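Local atomic coordinates of 3-oxosteroid 1-dehydrogenase (Sterolibacterium denitrificans, PDB entry 7P18), a protein that probably catalyses the FAD-dependent 1,2-dehydrogenation of 3-oxosteroids, turning them into 3-oxo-Delta(1)-steroids by passing electrons to an acceptor. Residues A[11-16]-A[247-252]; A[277-282]-A[302-307]; A[310-315]-A[516-521]. One frame throughout, in Å; residues are numbered along the deposited sequence.

Contact 1 of 3, residues A[11-16]-A[247-252]; sequences IVVGSG and TGIVVK. With FAD (flavin-adenine dinucleotide), chain C.
Ile249 carries its CG1 between its own backbone N and carbonyl carbon (chi1 64°), and with chi2 extended this brings CD1 in among the side chains of Ile11 and Val13. This is the Rossmann-type core of a flavoprotein: 11-13 is a central strand of the parallel FAD-binding sheet, 247-252 belongs to a separate mixed sheet, and here the two segments meet through side chains alone. CD1 of Ile249 rests 3.8 Å from Ile11 CG2, and there the two isoleucines cross obliquely. The same methyl reaches Val13 CG2 at 4.0 Å, where the two side chains run past each other in opposite senses. One methyl therefore spans two residues of the strand, Ile11 and Val13, whose side chains point to the same side. Around them Leu260, Ala262 and Val266 fill in, so the contact is buried and wholly apolar.

Val13 has a second task. Its CG1 is turned away from the backbone N (chi1 -178°) and packs on the adenine, 3.7 Å from FAD C2A, so its two methyls serve the inter-sheet core and the cofactor. Past Val13 the chain enters the glycine-rich turn that takes FAD. Gly14 CA sits 3.4 Å from the ribose oxygen O4B, where a side chain would collide with that oxygen; the backbone angles of Gly14 demand glycine in any case. Ser15 OG turns back to hydrogen-bond with Glu37, itself an FAD ligand, and with Gly43 N. Gly16, at the N-cap of the following helix, leaves room for the diphosphate: a CB there would run into FAD O1P, and the CA of Gly16 already stands 3.3 Å from FAD O5B.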
loop_
_atom_site.group_PDB
_atom_site.type_symbol
_atom_site.label_atom_id
_atom_site.label_comp_id
_atom_site.label_asym_id
_atom_site.label_seq_id
_atom_site.Cartn_x
_atom_site.Cartn_y
_atom_site.Cartn_z
ATOM N N ILE A 11 21.438 -0.802 13.976
ATOM C CA ILE A 11 21.399 -0.160 12.646
ATOM C C ILE A 11 20.140 -0.631 11.909
ATOM O O ILE A 11 19.959 -1.839 11.734
ATOM C CB ILE A 11 22.687 -0.420 11.857
ATOM C CG1 ILE A 11 23.925 -0.056 12.674
ATOM C CG2 ILE A 11 22.618 0.366 10.557
ATOM C CD1 ILE A 11 25.198 -0.532 12.055
ATOM N N VAL A 12 19.321 0.326 11.476
ATOM C CA VAL A 12 18.060 0.076 10.716
ATOM C C VAL A 12 18.331 0.385 9.251
ATOM O O VAL A 12 18.729 1.523 8.957
ATOM C CB VAL A 12 16.921 0.934 11.266
ATOM C CG1 VAL A 12 15.649 0.748 10.480
ATOM C CG2 VAL A 12 16.683 0.658 12.761
ATOM N N VAL A 13 18.143 -0.591 8.388
ATOM C CA VAL A 13 18.288 -0.427 6.912
ATOM C C VAL A 13 16.931 -0.124 6.288
ATOM O O VAL A 13 16.030 -0.988 6.329
ATOM C CB VAL A 13 18.941 -1.662 6.302
ATOM C CG1 VAL A 13 19.140 -1.486 4.801
ATOM C CG2 VAL A 13 20.243 -1.980 7.016
ATOM N N GLY A 14 16.817 1.076 5.704
ATOM C CA GLY A 14 15.603 1.567 5.050
ATOM C C GLY A 14 14.987 2.661 5.886
ATOM O O GLY A 14 15.210 2.668 7.081
ATOM N N SER A 15 14.224 3.575 5.289
ATOM C CA SER A 15 13.459 4.608 6.020
ATOM C C SER A 15 11.987 4.567 5.630
ATOM O O SER A 15 11.364 5.618 5.667
ATOM C CB SER A 15 14.044 6.007 5.873
ATOM O OG SER A 15 13.970 6.419 4.522
ATOM N N GLY A 16 11.400 3.377 5.404
ATOM C CA GLY A 16 9.935 3.272 5.391
ATOM C C GLY A 16 9.377 3.447 6.796
ATOM O O GLY A 16 10.149 3.660 7.723
ATOM N N THR A 247 26.863 -8.815 12.826
ATOM C CA THR A 247 27.531 -7.857 13.748
ATOM C C THR A 247 27.555 -6.457 13.141
ATOM O O THR A 247 28.007 -5.519 13.834
ATOM C CB THR A 247 28.952 -8.339 14.062
ATOM O OG1 THR A 247 29.638 -8.477 12.818
ATOM C CG2 THR A 247 28.948 -9.681 14.750
ATOM N N GLY A 248 27.074 -6.307 11.897
ATOM C CA GLY A 248 27.075 -5.000 11.232
ATOM C C GLY A 248 26.696 -5.079 9.766
ATOM O O GLY A 248 26.254 -6.136 9.302
ATOM N N ILE A 249 26.910 -3.977 9.048
ATOM C CA ILE A 249 26.648 -3.901 7.591
ATOM C C ILE A 249 27.790 -3.142 6.919
ATOM O O ILE A 249 28.430 -2.335 7.584
ATOM C CB ILE A 249 25.301 -3.208 7.314
ATOM C CG1 ILE A 249 25.286 -1.749 7.769
ATOM C CG2 ILE A 249 24.168 -4.008 7.943
ATOM C CD1 ILE A 249 24.064 -0.954 7.332
ATOM N N VAL A 250 27.938 -3.358 5.622
ATOM C CA VAL A 250 28.692 -2.447 4.708
ATOM C C VAL A 250 27.679 -1.577 3.962
ATOM O O VAL A 250 26.740 -2.143 3.356
ATOM C CB VAL A 250 29.533 -3.249 3.704
ATOM C CG1 VAL A 250 30.372 -2.309 2.840
ATOM C CG2 VAL A 250 30.392 -4.309 4.408
ATOM N N VAL A 251 27.890 -0.268 3.982
ATOM C CA VAL A 251 27.163 0.706 3.132
ATOM C C VAL A 251 28.144 1.395 2.171
ATOM O O VAL A 251 29.377 1.256 2.324
ATOM C CB VAL A 251 26.415 1.747 3.973
ATOM C CG1 VAL A 251 25.377 1.063 4.864
ATOM C CG2 VAL A 251 27.375 2.631 4.787
ATOM N N LYS A 252 27.578 2.082 1.192
ATOM C CA LYS A 252 28.280 3.021 0.277
ATOM C C LYS A 252 27.869 4.427 0.702
ATOM O O LYS A 252 26.704 4.766 0.562
ATOM C CB LYS A 252 27.933 2.668 -1.166
ATOM C CG LYS A 252 28.819 3.303 -2.222
ATOM C CD LYS A 252 28.326 3.069 -3.646
ATOM C CE LYS A 252 28.431 4.308 -4.517
ATOM N NZ LYS A 252 28.714 3.941 -5.922
HETATM P PA FAD C . 9.139 1.136 1.941
HETATM O O1A FAD C . 8.079 1.975 2.557
HETATM O O2A FAD C . 9.162 1.230 0.438
HETATM O O5B FAD C . 10.523 1.599 2.557
HETATM C C5B FAD C . 11.736 0.918 2.140
HETATM C C4B FAD C . 12.844 1.926 2.099
HETATM O O4B FAD C . 14.114 1.223 2.025
HETATM C C3B FAD C . 12.820 2.899 0.901
HETATM O O3B FAD C . 12.949 4.250 1.333
HETATM C C2B FAD C . 14.001 2.438 0.043
HETATM O O2B FAD C . 14.513 3.465 -0.796
HETATM C C1B FAD C . 14.948 1.869 1.100
HETATM N N9A FAD C . 15.945 0.928 0.587
HETATM C C8A FAD C . 15.836 0.031 -0.437
HETATM N N7A FAD C . 16.982 -0.594 -0.695
HETATM C C5A FAD C . 17.868 -0.100 0.254
HETATM C C6A FAD C . 19.229 -0.366 0.522
HETATM N N6A FAD C . 19.995 -1.184 -0.210
HETATM N N1A FAD C . 19.801 0.306 1.543
HETATM C C2A FAD C . 19.050 1.158 2.246
HETATM N N3A FAD C . 17.787 1.546 2.044
HETATM C C4A FAD C . 17.242 0.843 1.035
HETATM N N1 FAD C . -0.304 -0.382 2.548
HETATM C C2 FAD C . -1.043 -0.284 3.678
HETATM O O2 FAD C . -0.978 -1.160 4.560
HETATM N N3 FAD C . -1.842 0.763 3.905
HETATM C C4 FAD C . -2.184 1.658 2.912
HETATM O O4 FAD C . -2.834 2.651 3.219
HETATM C C4X FAD C . -1.464 1.586 1.689
HETATM N N5 FAD C . -1.732 2.449 0.724
HETATM C C5X FAD C . -0.959 2.394 -0.413
HETATM C C6 FAD C . -1.158 3.365 -1.422
HETATM C C7 FAD C . -0.322 3.445 -2.527
HETATM C C7M FAD C . -0.534 4.513 -3.581
HETATM C C8 FAD C . 0.779 2.575 -2.613
HETATM C C8M FAD C . 1.729 2.657 -3.795
HETATM C C9 FAD C . 0.935 1.570 -1.678
HETATM C C9A FAD C . 0.115 1.485 -0.536
HETATM N N10 FAD C . 0.262 0.487 0.441
HETATM C C10 FAD C . -0.501 0.520 1.601
HETATM C "C1'" FAD C . 1.392 -0.447 0.394
HETATM C "C2'" FAD C . 2.543 0.086 1.275
HETATM O "O2'" FAD C . 2.918 1.421 0.939
HETATM C "C3'" FAD C . 3.790 -0.813 1.238
HETATM O "O3'" FAD C . 3.443 -2.200 1.224
HETATM C "C4'" FAD C . 4.723 -0.485 2.384
HETATM O "O4'" FAD C . 4.994 0.909 2.340
HETATM C "C5'" FAD C . 6.019 -1.267 2.371
HETATM O "O5'" FAD C . 6.810 -0.749 3.457
HETATM P P FAD C . 8.340 -1.156 3.596
HETATM O O1P FAD C . 8.767 -0.405 4.784
HETATM O O2P FAD C . 8.564 -2.594 3.454
HETATM O O3P FAD C . 9.028 -0.437 2.296
#

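Contact 2 of 3, residues A[277-282]-A[302-307]. With FAD (flavin-adenine dinucleotide), chain C.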
loop_
_atom_site.group_PDB
_atom_site.type_symbol
_atom_site.label_atom_id
_atom_site.label_comp_id
_atom_site.label_asym_id
_atom_site.label_seq_id
_atom_site.Cartn_x
_atom_site.Cartn_y
_atom_site.Cartn_z
ATOM N N GLN A 277 13.728 -6.371 -12.077
ATOM C CA GLN A 277 13.069 -7.204 -13.112
ATOM C C GLN A 277 13.646 -8.622 -13.067
ATOM O O GLN A 277 12.902 -9.592 -13.298
ATOM C CB GLN A 277 13.215 -6.547 -14.500
ATOM C CG GLN A 277 12.570 -7.357 -15.594
ATOM C CD GLN A 277 11.079 -7.250 -15.526
ATOM O OE1 GLN A 277 10.556 -6.234 -15.089
ATOM N NE2 GLN A 277 10.416 -8.261 -16.034
ATOM N N GLN A 278 14.942 -8.791 -12.805
ATOM C CA GLN A 278 15.536 -10.162 -12.759
ATOM C C GLN A 278 14.872 -10.971 -11.622
ATOM O O GLN A 278 14.496 -12.138 -11.812
ATOM C CB GLN A 278 17.050 -10.039 -12.559
ATOM C CG GLN A 278 17.750 -11.372 -12.322
ATOM C CD GLN A 278 17.741 -11.848 -10.873
ATOM O OE1 GLN A 278 18.103 -11.126 -9.933
ATOM N NE2 GLN A 278 17.372 -13.107 -10.682
ATOM N N MET A 279 14.715 -10.354 -10.454
ATOM C CA MET A 279 14.099 -11.044 -9.288
ATOM C C MET A 279 12.608 -11.301 -9.559
ATOM O O MET A 279 12.141 -12.413 -9.263
ATOM C CB MET A 279 14.340 -10.222 -8.022
ATOM C CG MET A 279 15.780 -10.300 -7.551
ATOM S SD MET A 279 16.079 -9.507 -5.955
ATOM C CE MET A 279 15.393 -10.741 -4.870
ATOM N N ARG A 280 11.898 -10.362 -10.218
ATOM C CA ARG A 280 10.498 -10.590 -10.642
ATOM C C ARG A 280 10.468 -11.819 -11.517
ATOM O O ARG A 280 9.636 -12.723 -11.306
ATOM C CB ARG A 280 9.898 -9.384 -11.373
ATOM C CG ARG A 280 9.814 -8.103 -10.569
ATOM C CD ARG A 280 9.098 -7.012 -11.396
ATOM N NE ARG A 280 7.688 -7.294 -11.576
ATOM C CZ ARG A 280 6.703 -6.650 -10.934
ATOM N NH1 ARG A 280 6.975 -5.682 -10.085
ATOM N NH2 ARG A 280 5.448 -6.993 -11.140
ATOM N N GLU A 281 11.329 -11.883 -12.531
ATOM C CA GLU A 281 11.275 -13.064 -13.431
ATOM C C GLU A 281 11.686 -14.345 -12.699
ATOM O O GLU A 281 11.159 -15.429 -13.051
ATOM C CB GLU A 281 12.139 -12.808 -14.660
ATOM C CG GLU A 281 11.409 -11.849 -15.552
ATOM C CD GLU A 281 12.146 -11.360 -16.759
ATOM O OE1 GLU A 281 13.196 -11.954 -17.042
ATOM O OE2 GLU A 281 11.634 -10.399 -17.403
ATOM N N GLN A 282 12.586 -14.236 -11.731
ATOM C CA GLN A 282 13.003 -15.445 -10.951
ATOM C C GLN A 282 11.803 -15.968 -10.132
ATOM O O GLN A 282 11.624 -17.194 -10.017
ATOM C CB GLN A 282 14.202 -15.083 -10.092
ATOM C CG GLN A 282 14.710 -16.266 -9.253
ATOM C CD GLN A 282 15.974 -15.942 -8.501
ATOM O OE1 GLN A 282 16.502 -14.843 -8.572
ATOM N NE2 GLN A 282 16.432 -16.888 -7.707
ATOM N N ASP A 302 17.818 -5.761 -2.377
ATOM C CA ASP A 302 19.263 -5.684 -2.019
ATOM C C ASP A 302 19.541 -6.439 -0.703
ATOM O O ASP A 302 20.560 -7.114 -0.602
ATOM C CB ASP A 302 19.728 -4.247 -1.866
ATOM C CG ASP A 302 19.570 -3.361 -3.109
ATOM O OD1 ASP A 302 19.464 -3.902 -4.202
ATOM O OD2 ASP A 302 19.563 -2.139 -2.935
ATOM N N THR A 303 18.679 -6.328 0.293
ATOM C CA THR A 303 18.879 -6.996 1.610
ATOM C C THR A 303 18.407 -8.440 1.530
ATOM O O THR A 303 18.944 -9.286 2.283
ATOM C CB THR A 303 18.204 -6.248 2.760
ATOM O OG1 THR A 303 16.783 -6.374 2.594
ATOM C CG2 THR A 303 18.603 -4.803 2.821
ATOM N N ILE A 304 17.435 -8.744 0.671
ATOM C CA ILE A 304 16.935 -10.126 0.496
ATOM C C ILE A 304 18.086 -10.982 -0.039
ATOM O O ILE A 304 18.385 -12.069 0.542
ATOM C CB ILE A 304 15.671 -10.150 -0.404
ATOM C CG1 ILE A 304 14.492 -9.487 0.320
ATOM C CG2 ILE A 304 15.353 -11.572 -0.803
ATOM C CD1 ILE A 304 13.248 -9.268 -0.533
ATOM N N ARG A 305 18.758 -10.513 -1.083
ATOM C CA ARG A 305 19.871 -11.282 -1.712
ATOM C C ARG A 305 20.989 -11.503 -0.670
ATOM O O ARG A 305 21.475 -12.633 -0.527
ATOM C CB ARG A 305 20.364 -10.533 -2.958
ATOM C CG ARG A 305 19.413 -10.636 -4.148
ATOM C CD ARG A 305 19.986 -10.118 -5.480
ATOM N NE ARG A 305 20.809 -8.902 -5.330
ATOM C CZ ARG A 305 20.349 -7.652 -5.313
ATOM N NH1 ARG A 305 19.057 -7.389 -5.440
ATOM N NH2 ARG A 305 21.189 -6.649 -5.156
ATOM N N ALA A 306 21.352 -10.457 0.052
ATOM C CA ALA A 306 22.481 -10.463 1.018
ATOM C C ALA A 306 22.192 -11.422 2.168
ATOM O O ALA A 306 23.103 -12.175 2.589
ATOM C CB ALA A 306 22.719 -9.068 1.496
ATOM N N ALA A 307 20.948 -11.445 2.660
ATOM C CA ALA A 307 20.542 -12.342 3.772
ATOM C C ALA A 307 20.476 -13.792 3.297
ATOM O O ALA A 307 20.928 -14.710 4.030
ATOM C CB ALA A 307 19.214 -11.862 4.354
HETATM P PA FAD C . 9.139 1.136 1.941
HETATM O O1A FAD C . 8.079 1.975 2.557
HETATM O O2A FAD C . 9.162 1.230 0.438
HETATM O O5B FAD C . 10.523 1.599 2.557
HETATM C C5B FAD C . 11.736 0.918 2.140
HETATM C C4B FAD C . 12.844 1.926 2.099
HETATM O O4B FAD C . 14.114 1.223 2.025
HETATM C C3B FAD C . 12.820 2.899 0.901
HETATM O O3B FAD C . 12.949 4.250 1.333
HETATM C C2B FAD C . 14.001 2.438 0.043
HETATM O O2B FAD C . 14.513 3.465 -0.796
HETATM C C1B FAD C . 14.948 1.869 1.100
HETATM N N9A FAD C . 15.945 0.928 0.587
HETATM C C8A FAD C . 15.836 0.031 -0.437
HETATM N N7A FAD C . 16.982 -0.594 -0.695
HETATM C C5A FAD C . 17.868 -0.100 0.254
HETATM C C6A FAD C . 19.229 -0.366 0.522
HETATM N N6A FAD C . 19.995 -1.184 -0.210
HETATM N N1A FAD C . 19.801 0.306 1.543
HETATM C C2A FAD C . 19.050 1.158 2.246
HETATM N N3A FAD C . 17.787 1.546 2.044
HETATM C C4A FAD C . 17.242 0.843 1.035
HETATM N N1 FAD C . -0.304 -0.382 2.548
HETATM C C2 FAD C . -1.043 -0.284 3.678
HETATM O O2 FAD C . -0.978 -1.160 4.560
HETATM N N3 FAD C . -1.842 0.763 3.905
HETATM C C4 FAD C . -2.184 1.658 2.912
HETATM O O4 FAD C . -2.834 2.651 3.219
HETATM C C4X FAD C . -1.464 1.586 1.689
HETATM N N5 FAD C . -1.732 2.449 0.724
HETATM C C5X FAD C . -0.959 2.394 -0.413
HETATM C C6 FAD C . -1.158 3.365 -1.422
HETATM C C7 FAD C . -0.322 3.445 -2.527
HETATM C C7M FAD C . -0.534 4.513 -3.581
HETATM C C8 FAD C . 0.779 2.575 -2.613
HETATM C C8M FAD C . 1.729 2.657 -3.795
HETATM C C9 FAD C . 0.935 1.570 -1.678
HETATM C C9A FAD C . 0.115 1.485 -0.536
HETATM N N10 FAD C . 0.262 0.487 0.441
HETATM C C10 FAD C . -0.501 0.520 1.601
HETATM C "C1'" FAD C . 1.392 -0.447 0.394
HETATM C "C2'" FAD C . 2.543 0.086 1.275
HETATM O "O2'" FAD C . 2.918 1.421 0.939
HETATM C "C3'" FAD C . 3.790 -0.813 1.238
HETATM O "O3'" FAD C . 3.443 -2.200 1.224
HETATM C "C4'" FAD C . 4.723 -0.485 2.384
HETATM O "O4'" FAD C . 4.994 0.909 2.340
HETATM C "C5'" FAD C . 6.019 -1.267 2.371
HETATM O "O5'" FAD C . 6.810 -0.749 3.457
HETATM P P FAD C . 8.340 -1.156 3.596
HETATM O O1P FAD C . 8.767 -0.405 4.784
HETATM O O2P FAD C . 8.564 -2.594 3.454
HETATM O O3P FAD C . 9.028 -0.437 2.296
#
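Met279 reaches out from helix 277-283 and lays its thioether against the side of Arg305 on helix 302-309. The sulfur lies in the plane of the Arg305 guanidinium, at its edge, and NH1 points at it: Arg305 NH1 to Met279 SD is 3.7 Å with an N-H...S angle of 162°, a straight but weak hydrogen bond. Past the sulfur the contact is apolar. Met279 bends at chi3 (76°), which swings CE toward the second helix, 4.1 Å from Arg305 CG and 4.2 Å from Ile304 CG2, and the methionine runs at a slant to both of these side chains. With Met279 cut back to an alanine, NH1 of Arg305 is likely to lose its sulfur partner, and a gap would probably open beside Ile304 CG2.

Arg305 bends at chi3 as well, and its guanidinium folds back along its own helix. NH2 of Arg305 makes a long salt bridge of 3.4 Å to Asp302 OD1, while NH1 also has a weak bond to the carbonyl of Thr300. Asp302 thus has its two oxygens divided between tasks. OD1 looks to Arg305 and to the hydroxyl of Thr300; OD2 takes the exocyclic amine of the cofactor, FAD N6A to Asp302 OD2 being 2.9 Å, and forms a salt bridge to Lys38. Two positive groups so close would be expected to favour the charged carboxylate. On the exposed flank of the first helix, Gln278 NE2 spans one turn to Gln282 OE1 at 2.9 Å. Arg305 is thus a second-shell partner of Asp302, and Met279 packs against it from one step further out; Asp302 itself binds the amino group of the adenine in this FAD-binding pocket.

Contact 3 of 3, residues A[310-315]-A[516-521]; sequences IGARAE and RPIEGL
OE2 of Glu315 is gripped by two nitrogens of one arginine: Arg313 NE at 3.0 Å and Arg313 NH2 at 3.3 Å, a side-on salt bridge with both donors on the same oxygen. The NE bond uses the lone pair turned away from the other carboxylate oxygen, and Arg313 NH1 goes on to a second salt bridge with Glu513. This charged cluster lies beyond the contact proper, which Ile518 makes with the residues just ahead of Arg313.

Ile518 has CG1 opposite its carbonyl carbon (chi1 -57°) and CD1 extended beyond it, so that the terminal methyl meets the backbone of Ala312, 3.9 Å from its N, and the Ala312 CB at 4.0 Å. Its other branch, CG2, meets Ile310 CD1 at 4.2 Å. One isoleucine therefore touches both residues flanking Gly311. Val246 of strand 245-253 lies against Ile310 and Ile518 alike, and Val510 covers Ala312.

Both partners sit at places where the chain changes direction. Leu521 N bonds to Ile518 O at 3.2 Å, closing a type II beta turn with Gly520 at its positive-phi position. In segment 310-315, Gly311, also with positive phi, is the C' residue of the Schellman motif that ends helix 302-309.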
loop_
_atom_site.group_PDB
_atom_site.type_symbol
_atom_site.label_atom_id
_atom_site.label_comp_id
_atom_site.label_asym_id
_atom_site.label_seq_id
_atom_site.Cartn_x
_atom_site.Cartn_y
_atom_site.Cartn_z
ATOM N N ILE A 310 23.709 -15.588 3.285
ATOM C CA ILE A 310 24.207 -16.159 4.580
ATOM C C ILE A 310 23.261 -17.218 5.164
ATOM O O ILE A 310 23.458 -17.553 6.337
ATOM C CB ILE A 310 24.529 -15.057 5.607
ATOM C CG1 ILE A 310 23.289 -14.312 6.095
ATOM C CG2 ILE A 310 25.582 -14.107 5.070
ATOM C CD1 ILE A 310 23.514 -13.484 7.339
ATOM N N GLY A 311 22.303 -17.756 4.399
ATOM C CA GLY A 311 21.478 -18.904 4.838
ATOM C C GLY A 311 20.051 -18.539 5.277
ATOM O O GLY A 311 19.309 -19.461 5.652
ATOM N N ALA A 312 19.639 -17.277 5.194
ATOM C CA ALA A 312 18.246 -16.892 5.536
ATOM C C ALA A 312 17.287 -17.644 4.621
ATOM O O ALA A 312 17.576 -17.795 3.435
ATOM C CB ALA A 312 18.089 -15.401 5.422
ATOM N N ARG A 313 16.175 -18.100 5.152
ATOM C CA ARG A 313 15.077 -18.730 4.387
ATOM C C ARG A 313 14.122 -17.646 3.857
ATOM O O ARG A 313 13.933 -16.603 4.540
ATOM C CB ARG A 313 14.320 -19.734 5.258
ATOM C CG ARG A 313 13.119 -20.383 4.579
ATOM C CD ARG A 313 12.706 -21.600 5.371
ATOM N NE ARG A 313 11.460 -22.098 4.850
ATOM C CZ ARG A 313 11.362 -22.823 3.749
ATOM N NH1 ARG A 313 12.450 -23.163 3.070
ATOM N NH2 ARG A 313 10.168 -23.216 3.336
ATOM N N ALA A 314 13.563 -17.869 2.676
ATOM C CA ALA A 314 12.533 -16.966 2.089
ATOM C C ALA A 314 11.247 -17.745 1.841
ATOM O O ALA A 314 11.299 -18.958 1.571
ATOM C CB ALA A 314 13.050 -16.332 0.824
ATOM N N GLU A 315 10.100 -17.075 1.914
ATOM C CA GLU A 315 8.793 -17.705 1.644
ATOM C C GLU A 315 7.885 -16.709 0.924
ATOM O O GLU A 315 8.160 -15.497 0.978
ATOM C CB GLU A 315 8.115 -18.194 2.940
ATOM C CG GLU A 315 8.767 -19.428 3.524
ATOM C CD GLU A 315 8.072 -20.049 4.727
ATOM O OE1 GLU A 315 6.963 -19.564 5.131
ATOM O OE2 GLU A 315 8.628 -21.058 5.218
ATOM N N ARG A 516 16.263 -21.856 12.556
ATOM C CA ARG A 516 17.118 -21.287 13.626
ATOM C C ARG A 516 17.284 -19.793 13.388
ATOM O O ARG A 516 17.672 -19.392 12.287
ATOM C CB ARG A 516 18.470 -22.000 13.617
ATOM C CG ARG A 516 19.390 -21.550 14.739
ATOM C CD ARG A 516 20.755 -22.231 14.748
ATOM N NE ARG A 516 21.593 -21.705 15.829
ATOM C CZ ARG A 516 22.309 -20.563 15.782
ATOM N NH1 ARG A 516 22.328 -19.799 14.695
ATOM N NH2 ARG A 516 23.018 -20.187 16.834
ATOM N N PRO A 517 17.012 -18.924 14.388
ATOM C CA PRO A 517 17.286 -17.500 14.258
ATOM C C PRO A 517 18.752 -17.224 13.916
ATOM O O PRO A 517 19.661 -17.827 14.513
ATOM C CB PRO A 517 16.954 -16.878 15.616
ATOM C CG PRO A 517 16.012 -17.876 16.224
ATOM C CD PRO A 517 16.412 -19.234 15.691
ATOM N N ILE A 518 18.951 -16.310 12.968
ATOM C CA ILE A 518 20.275 -15.701 12.714
ATOM C C ILE A 518 20.437 -14.602 13.748
ATOM O O ILE A 518 19.749 -13.586 13.685
ATOM C CB ILE A 518 20.423 -15.217 11.263
ATOM C CG1 ILE A 518 20.183 -16.364 10.288
ATOM C CG2 ILE A 518 21.784 -14.585 11.059
ATOM C CD1 ILE A 518 20.192 -15.963 8.814
ATOM N N GLU A 519 21.254 -14.881 14.761
ATOM C CA GLU A 519 21.520 -13.949 15.877
ATOM C C GLU A 519 21.924 -12.603 15.289
ATOM O O GLU A 519 22.778 -12.623 14.399
ATOM C CB GLU A 519 22.684 -14.443 16.746
ATOM C CG GLU A 519 22.419 -15.764 17.428
ATOM C CD GLU A 519 21.275 -15.712 18.430
ATOM O OE1 GLU A 519 21.150 -14.671 19.111
ATOM O OE2 GLU A 519 20.511 -16.706 18.526
ATOM N N GLY A 520 21.345 -11.529 15.809
ATOM C CA GLY A 520 21.605 -10.125 15.450
ATOM C C GLY A 520 20.784 -9.593 14.262
ATOM O O GLY A 520 20.937 -8.397 13.937
ATOM N N LEU A 521 19.996 -10.423 13.581
ATOM C CA LEU A 521 19.317 -10.017 12.310
ATOM C C LEU A 521 17.794 -10.098 12.458
ATOM O O LEU A 521 17.264 -11.197 12.745
ATOM C CB LEU A 521 19.745 -10.919 11.173
ATOM C CG LEU A 521 19.358 -10.432 9.775
ATOM C CD1 LEU A 521 20.026 -9.100 9.494
ATOM C CD2 LEU A 521 19.713 -11.470 8.719
#

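In the fold
Contacts 1 and 2 share the adenine end of FAD: their centres are about 17 Å apart, yet Val13 CG1 and Thr303 CG2 touch at 3.9 Å, with Phe233, another FAD-binding residue, beside both. Contact 3 lies about 16 Å, centre to centre, from each of the others and does not reach the cofactor. It is tied to contact 2 through helix 302-309, since Ala312 N comes 3.1 Å from Ala307 O, a probable hydrogen bond. Toward contact 1 the nearest atoms remain about 6 Å apart, but strand 245-253 serves both, through Ile249 in one and Val246 beside the other. The steroid pocket, with residues such as Tyr363 and Tyr536, belongs to none of the three.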